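PDB 6LIR: TCR beta chain, which pairs with the TCR alpha chain in the chicken alpha-beta T-cell receptor, which probably recognises antigen presented by MHC molecules. Local coordinates for residues S45-G48 with E52-G55; I171-S174 with Y179-T182; Q190-F193 with R198-C201. All blocks are in the same frame, centred on the assembly; numbering follows the deposited sequence.

Interaction 1 lies in the V-set domain, its centre about 37 Å from that of interaction 2 and about 48 Å from that of interaction 3, which both lie in the C1-set domain. Interactions 1 and 2 are antiparallel hairpins, partly buried and held by backbone hydrogen bonds. They differ in what is added: an amide over a tyrosine ring in interaction 1, and in interaction 2 small side chains on the face toward the alpha chain, with L181 and Y179 packed on S172. Interaction 3 is buried and joins a short helix to a strand through aromatic rings, with no hydrogen bond between its segments. Strand 178-188 of interaction 2 leads into helix 189-192 of interaction 3.

Interaction 1. Residues S45-G48 with E52-G55; sequences SSYG and ENKG
S45 and N53 form the tight part of this contact, an antiparallel hydrogen-bonded pair. S45 N gives its hydrogen to N53 O at 3.0 Å, and N53 N returns one to S45 O at 2.8 Å. The same S45 O also takes a CA-H...O contact from E52 CA at 3.4 Å. Both side chains of the pair rise on one face of the sheet. S45 OG sits between its backbone N and carbonyl carbon (chi1 70°), which sets it against N53 CB at 3.4 Å. N53 ND2 adds only a weak hydrogen bond to S45 OG, at 3.5 Å. The strands 40-46 and 51-54 are the C' and C'' hairpin of the V-type immunoglobulin fold, with 51-54 outermost in its sheet within this chain. S45 is buried in the bridge, whereas Y47 is exposed and meets the other segment through its ring. N53 ND2 stands 3.1 Å above the centre of the Y47 ring. The amide and ring planes are 45° apart. Q51 NE2 is hydrogen-bonded to N53 OD1 and probably helps fix the amide's rotation. An alanine in place of N53 would take the amide off this ring face and would probably leave S45 OG without its weak donor. Y47 OH is hydrogen-bonded to K94 NZ. The E52 side chain heads away overall, though CB still touches S45 O, and OE2 accepts a hydrogen bond from R65 N.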
loop_
_atom_site.group_PDB
_atom_site.type_symbol
_atom_site.label_atom_id
_atom_site.label_comp_id
_atom_site.label_asym_id
_atom_site.label_seq_id
_atom_site.Cartn_x
_atom_site.Cartn_y
_atom_site.Cartn_z
ATOM N N SER B 45 22.661 10.811 1.377
ATOM C CA SER B 45 22.970 10.293 0.053
ATOM C C SER B 45 24.451 9.954 -0.013
ATOM O O SER B 45 25.219 10.241 0.908
ATOM C CB SER B 45 22.599 11.297 -1.046
ATOM O OG SER B 45 23.474 12.415 -1.031
ATOM N N SER B 46 24.854 9.364 -1.136
ATOM C CA SER B 46 26.231 8.936 -1.325
ATOM C C SER B 46 26.534 8.942 -2.813
ATOM O O SER B 46 25.809 8.318 -3.594
ATOM C CB SER B 46 26.456 7.531 -0.748
ATOM O OG SER B 46 27.719 7.014 -1.136
ATOM N N TYR B 47 27.607 9.624 -3.201
ATOM C CA TYR B 47 28.004 9.671 -4.600
ATOM C C TYR B 47 28.974 8.559 -4.966
ATOM O O TYR B 47 29.320 8.421 -6.143
ATOM C CB TYR B 47 28.638 11.031 -4.939
ATOM C CG TYR B 47 27.758 12.240 -4.678
ATOM C CD1 TYR B 47 26.374 12.165 -4.798
ATOM C CD2 TYR B 47 28.316 13.465 -4.323
ATOM C CE1 TYR B 47 25.571 13.275 -4.563
ATOM C CE2 TYR B 47 27.524 14.577 -4.085
ATOM C CZ TYR B 47 26.151 14.475 -4.207
ATOM O OH TYR B 47 25.356 15.575 -3.972
ATOM N N GLY B 48 29.382 7.750 -3.998
ATOM C CA GLY B 48 30.378 6.724 -4.234
ATOM C C GLY B 48 30.813 6.104 -2.924
ATOM O O GLY B 48 30.366 6.497 -1.841
ATOM N N GLU B 52 29.622 10.293 1.801
ATOM C CA GLU B 52 28.276 10.532 2.302
ATOM C C GLU B 52 27.954 12.020 2.249
ATOM O O GLU B 52 28.845 12.869 2.354
ATOM C CB GLU B 52 28.109 10.008 3.735
ATOM C CG GLU B 52 28.320 8.503 3.873
ATOM C CD GLU B 52 29.767 8.134 4.158
ATOM O OE1 GLU B 52 30.484 8.956 4.769
ATOM O OE2 GLU B 52 30.186 7.022 3.770
ATOM N N ASN B 53 26.667 12.328 2.090
ATOM C CA ASN B 53 26.180 13.701 2.116
ATOM C C ASN B 53 24.957 13.783 3.012
ATOM O O ASN B 53 23.990 13.039 2.815
ATOM C CB ASN B 53 25.816 14.199 0.712
ATOM C CG ASN B 53 26.968 14.103 -0.261
ATOM O OD1 ASN B 53 27.949 14.835 -0.153
ATOM N ND2 ASN B 53 26.849 13.203 -1.230
ATOM N N LYS B 54 24.990 14.697 3.977
ATOM C CA LYS B 54 23.823 14.928 4.816
ATOM C C LYS B 54 22.697 15.531 3.989
ATOM O O LYS B 54 22.935 16.319 3.069
ATOM C CB LYS B 54 24.168 15.858 5.978
ATOM C CG LYS B 54 25.282 15.372 6.887
ATOM C CD LYS B 54 25.616 16.435 7.929
ATOM C CE LYS B 54 26.847 16.065 8.746
ATOM N NZ LYS B 54 27.194 17.135 9.727
ATOM N N GLY B 55 21.463 15.160 4.319
ATOM C CA GLY B 55 20.287 15.784 3.749
ATOM C C GLY B 55 19.793 16.921 4.620
ATOM O O GLY B 55 20.498 17.411 5.504
#

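Interaction 2. Residues I171-S174 with Y179-T182; sequences ISTS and YSLT
In L181, chi1 -164° and chi2 76° bring CD1 up to the neighbouring strand, 3.6 Å from I171 O and 3.7 Å from S172 CA. Y179 CG lies anti to its carbonyl carbon (chi1 -58°), which brings ring atom CD1 to S172 CB and to within 4.0 Å of S174 CA. These residues belong to the hairpin of strands 166-175 and 178-188 in the C1-type immunoglobulin domain. T173 and S180 make the hydrogen-bonded pair. T173 N donates to S180 O at 2.9 Å, and S180 N donates to T173 O at 3.0 Å. Each carbonyl also meets a CA-H group: S180 O that of S172, T173 O that of Y179. The next pair, S174 with Y179, is non-hydrogen-bonded. The T173 and S180 side chains share the face that meets the alpha chain. There T173 packs on T150 of the alpha chain, and S180 OG has a weak hydrogen bond with W172 NE1 of that chain. On the L181 side, S172 OG is hydrogen-bonded to D149 O and lies 3.8 Å from L181 CD1.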
loop_
_atom_site.group_PDB
_atom_site.type_symbol
_atom_site.label_atom_id
_atom_site.label_comp_id
_atom_site.label_asym_id
_atom_site.label_seq_id
_atom_site.Cartn_x
_atom_site.Cartn_y
_atom_site.Cartn_z
ATOM N N ILE B 171 -4.335 0.425 5.658
ATOM C CA ILE B 171 -4.092 1.028 6.963
ATOM C C ILE B 171 -4.821 0.226 8.032
ATOM O O ILE B 171 -5.942 -0.252 7.818
ATOM C CB ILE B 171 -4.511 2.519 6.987
ATOM C CG1 ILE B 171 -3.866 3.242 8.171
ATOM C CG2 ILE B 171 -6.020 2.673 7.019
ATOM C CD1 ILE B 171 -3.860 4.751 8.036
ATOM N N SER B 172 -4.154 0.036 9.167
ATOM C CA SER B 172 -4.716 -0.704 10.288
ATOM C C SER B 172 -5.864 0.059 10.936
ATOM O O SER B 172 -5.897 1.293 10.946
ATOM C CB SER B 172 -3.637 -0.990 11.333
ATOM O OG SER B 172 -2.586 -1.763 10.785
ATOM N N THR B 173 -6.814 -0.696 11.482
ATOM C CA THR B 173 -7.954 -0.144 12.204
ATOM C C THR B 173 -7.671 -0.216 13.701
ATOM O O THR B 173 -7.381 -1.294 14.231
ATOM C CB THR B 173 -9.233 -0.910 11.870
ATOM O OG1 THR B 173 -9.582 -0.685 10.497
ATOM C CG2 THR B 173 -10.372 -0.456 12.764
ATOM N N SER B 174 -7.723 0.932 14.370
ATOM C CA SER B 174 -7.503 0.993 15.809
ATOM C C SER B 174 -8.730 0.462 16.542
ATOM O O SER B 174 -9.821 1.022 16.411
ATOM C CB SER B 174 -7.197 2.424 16.244
ATOM O OG SER B 174 -7.213 2.543 17.657
ATOM N N TYR B 179 -4.610 -3.080 17.367
ATOM C CA TYR B 179 -4.951 -2.837 15.972
ATOM C C TYR B 179 -5.396 -4.134 15.309
ATOM O O TYR B 179 -5.073 -5.236 15.764
ATOM C CB TYR B 179 -3.758 -2.278 15.190
ATOM C CG TYR B 179 -3.187 -0.992 15.728
ATOM C CD1 TYR B 179 -3.620 0.236 15.245
ATOM C CD2 TYR B 179 -2.205 -1.004 16.710
ATOM C CE1 TYR B 179 -3.100 1.415 15.733
ATOM C CE2 TYR B 179 -1.678 0.170 17.202
ATOM C CZ TYR B 179 -2.127 1.377 16.710
ATOM O OH TYR B 179 -1.606 2.554 17.196
ATOM N N SER B 180 -6.166 -3.987 14.231
ATOM C CA SER B 180 -6.544 -5.101 13.375
ATOM C C SER B 180 -6.291 -4.734 11.917
ATOM O O SER B 180 -6.160 -3.560 11.564
ATOM C CB SER B 180 -8.016 -5.495 13.575
ATOM O OG SER B 180 -8.884 -4.556 12.965
ATOM N N LEU B 181 -6.249 -5.758 11.067
ATOM C CA LEU B 181 -6.059 -5.575 9.634
ATOM C C LEU B 181 -6.790 -6.694 8.908
ATOM O O LEU B 181 -6.787 -7.840 9.360
ATOM C CB LEU B 181 -4.573 -5.561 9.247
ATOM C CG LEU B 181 -4.252 -4.998 7.857
ATOM C CD1 LEU B 181 -4.345 -3.475 7.843
ATOM C CD2 LEU B 181 -2.880 -5.456 7.377
ATOM N N THR B 182 -7.416 -6.359 7.785
ATOM C CA THR B 182 -8.275 -7.289 7.070
ATOM C C THR B 182 -7.818 -7.427 5.626
ATOM O O THR B 182 -7.448 -6.440 4.984
ATOM C CB THR B 182 -9.743 -6.822 7.111
ATOM O OG1 THR B 182 -10.164 -6.682 8.473
ATOM C CG2 THR B 182 -10.655 -7.817 6.411
#

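Interaction 3. Residues Q190-F193 with R198-C201; sequences QEWF and RFEC
The outer end of the F199 ring fits between the W192 ring and the E191 side chain, with E191 O at its tip, beside CZ. The nearest ring carbons are F199 CE2 and W192 CE3, 3.8 Å apart. The W192 six-membered ring and the F199 ring have centroids 5.8 Å apart and planes at 33°. The rings are tilted against each other. This packing joins helix 189-192 to strand 198-207 in the C1-type immunoglobulin domain. The helix and the loop after it link strands 178-188 and 198-207, which lie in the two facing sheets of the sandwich.

E191 O approaches the rim of the F199 ring, in its plane, 3.6 Å from F199 CZ. A ring C-H is a weakly polar partner for this oxygen. N197 ND2 donates a hydrogen bond to it. In E191, chi1 -176° and the extended chain carry the carboxylate to the side of F199. The carboxylate end passes the ring at a slant, with OE2 4.1 Å from F199 CE1. The carboxylate and ring planes are 53° apart. OE2 also forms a salt bridge with R162 NH2, which probably keeps the acid directed past the phenyl ring.

Further out, F199 is packed by V157 of strand 152-157 and by L185 and I187 of strand 178-188. I187 also touches W192, so it backs both aromatic residues. P126 and D221 meet W192 as well. Two residues along the strand, C201 is tied to C141 by the disulfide that joins the two sheets, through the bond from C201 SG to C141 SG.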
loop_
_atom_site.group_PDB
_atom_site.type_symbol
_atom_site.label_atom_id
_atom_site.label_comp_id
_atom_site.label_asym_id
_atom_site.label_seq_id
_atom_site.Cartn_x
_atom_site.Cartn_y
_atom_site.Cartn_z
ATOM N N GLN B 190 -15.879 -22.137 -8.897
ATOM C CA GLN B 190 -15.124 -23.285 -9.407
ATOM C C GLN B 190 -13.789 -23.446 -8.683
ATOM O O GLN B 190 -13.374 -24.568 -8.364
ATOM C CB GLN B 190 -14.920 -23.187 -10.922
ATOM C CG GLN B 190 -14.670 -21.806 -11.495
ATOM C CD GLN B 190 -15.968 -21.073 -11.789
ATOM O OE1 GLN B 190 -16.573 -20.487 -10.890
ATOM N NE2 GLN B 190 -16.420 -21.131 -13.039
ATOM N N GLU B 191 -13.102 -22.333 -8.403
ATOM C CA GLU B 191 -11.814 -22.431 -7.726
ATOM C C GLU B 191 -12.001 -22.768 -6.254
ATOM O O GLU B 191 -11.154 -23.441 -5.662
ATOM C CB GLU B 191 -11.026 -21.126 -7.881
ATOM C CG GLU B 191 -9.627 -21.204 -7.276
ATOM C CD GLU B 191 -8.765 -19.962 -7.503
ATOM O OE1 GLU B 191 -9.265 -18.947 -8.033
ATOM O OE2 GLU B 191 -7.566 -20.005 -7.140
ATOM N N TRP B 192 -13.112 -22.332 -5.656
ATOM C CA TRP B 192 -13.357 -22.639 -4.250
ATOM C C TRP B 192 -13.728 -24.106 -4.060
ATOM O O TRP B 192 -13.349 -24.720 -3.057
ATOM C CB TRP B 192 -14.456 -21.744 -3.680
ATOM C CG TRP B 192 -14.949 -22.230 -2.346
ATOM C CD1 TRP B 192 -16.184 -22.741 -2.062
ATOM C CD2 TRP B 192 -14.204 -22.277 -1.122
ATOM N NE1 TRP B 192 -16.257 -23.090 -0.734
ATOM C CE2 TRP B 192 -15.057 -22.817 -0.136
ATOM C CE3 TRP B 192 -12.905 -21.906 -0.763
ATOM C CZ2 TRP B 192 -14.648 -22.998 1.186
ATOM C CZ3 TRP B 192 -12.500 -22.089 0.551
ATOM C CH2 TRP B 192 -13.369 -22.628 1.509
ATOM N N PHE B 193 -14.478 -24.686 -5.001
ATOM C CA PHE B 193 -14.975 -26.055 -4.846
ATOM C C PHE B 193 -13.941 -27.039 -5.396
ATOM O O PHE B 193 -14.142 -27.734 -6.393
ATOM C CB PHE B 193 -16.324 -26.213 -5.532
ATOM C CG PHE B 193 -17.474 -25.703 -4.718
ATOM C CD1 PHE B 193 -17.690 -26.166 -3.431
ATOM C CD2 PHE B 193 -18.336 -24.752 -5.237
ATOM C CE1 PHE B 193 -18.746 -25.693 -2.676
ATOM C CE2 PHE B 193 -19.392 -24.275 -4.487
ATOM C CZ PHE B 193 -19.597 -24.745 -3.204
ATOM N N ARG B 198 -5.204 -24.972 -1.639
ATOM C CA ARG B 198 -4.730 -24.519 -0.339
ATOM C C ARG B 198 -4.692 -22.996 -0.346
ATOM O O ARG B 198 -3.867 -22.394 -1.041
ATOM C CB ARG B 198 -3.364 -25.120 -0.024
ATOM C CG ARG B 198 -2.636 -24.478 1.141
ATOM C CD ARG B 198 -1.624 -25.454 1.719
ATOM N NE ARG B 198 -0.329 -25.347 1.057
ATOM C CZ ARG B 198 0.019 -26.043 -0.020
ATOM N NH1 ARG B 198 1.220 -25.875 -0.557
ATOM N NH2 ARG B 198 -0.829 -26.912 -0.560
ATOM N N PHE B 199 -5.571 -22.371 0.435
ATOM C CA PHE B 199 -5.676 -20.918 0.483
ATOM C C PHE B 199 -5.023 -20.450 1.776
ATOM O O PHE B 199 -5.511 -20.738 2.872
ATOM C CB PHE B 199 -7.133 -20.465 0.402
ATOM C CG PHE B 199 -7.834 -20.906 -0.847
ATOM C CD1 PHE B 199 -7.656 -20.224 -2.042
ATOM C CD2 PHE B 199 -8.664 -22.012 -0.827
ATOM C CE1 PHE B 199 -8.303 -20.643 -3.195
ATOM C CE2 PHE B 199 -9.310 -22.433 -1.968
ATOM C CZ PHE B 199 -9.132 -21.751 -3.154
ATOM N N GLU B 200 -3.906 -19.741 1.635
ATOM C CA GLU B 200 -3.013 -19.439 2.743
ATOM C C GLU B 200 -2.925 -17.933 2.924
ATOM O O GLU B 200 -2.555 -17.205 1.997
ATOM C CB GLU B 200 -1.633 -20.041 2.483
ATOM C CG GLU B 200 -0.548 -19.636 3.455
ATOM C CD GLU B 200 0.687 -20.507 3.306
ATOM O OE1 GLU B 200 1.582 -20.437 4.176
ATOM O OE2 GLU B 200 0.759 -21.262 2.310
ATOM N N CYS B 201 -3.261 -17.474 4.121
ATOM C CA CYS B 201 -3.093 -16.087 4.517
ATOM C C CYS B 201 -1.932 -16.015 5.491
ATOM O O CYS B 201 -1.917 -16.742 6.488
ATOM C CB CYS B 201 -4.364 -15.539 5.168
ATOM S SG CYS B 201 -4.149 -13.876 5.854
#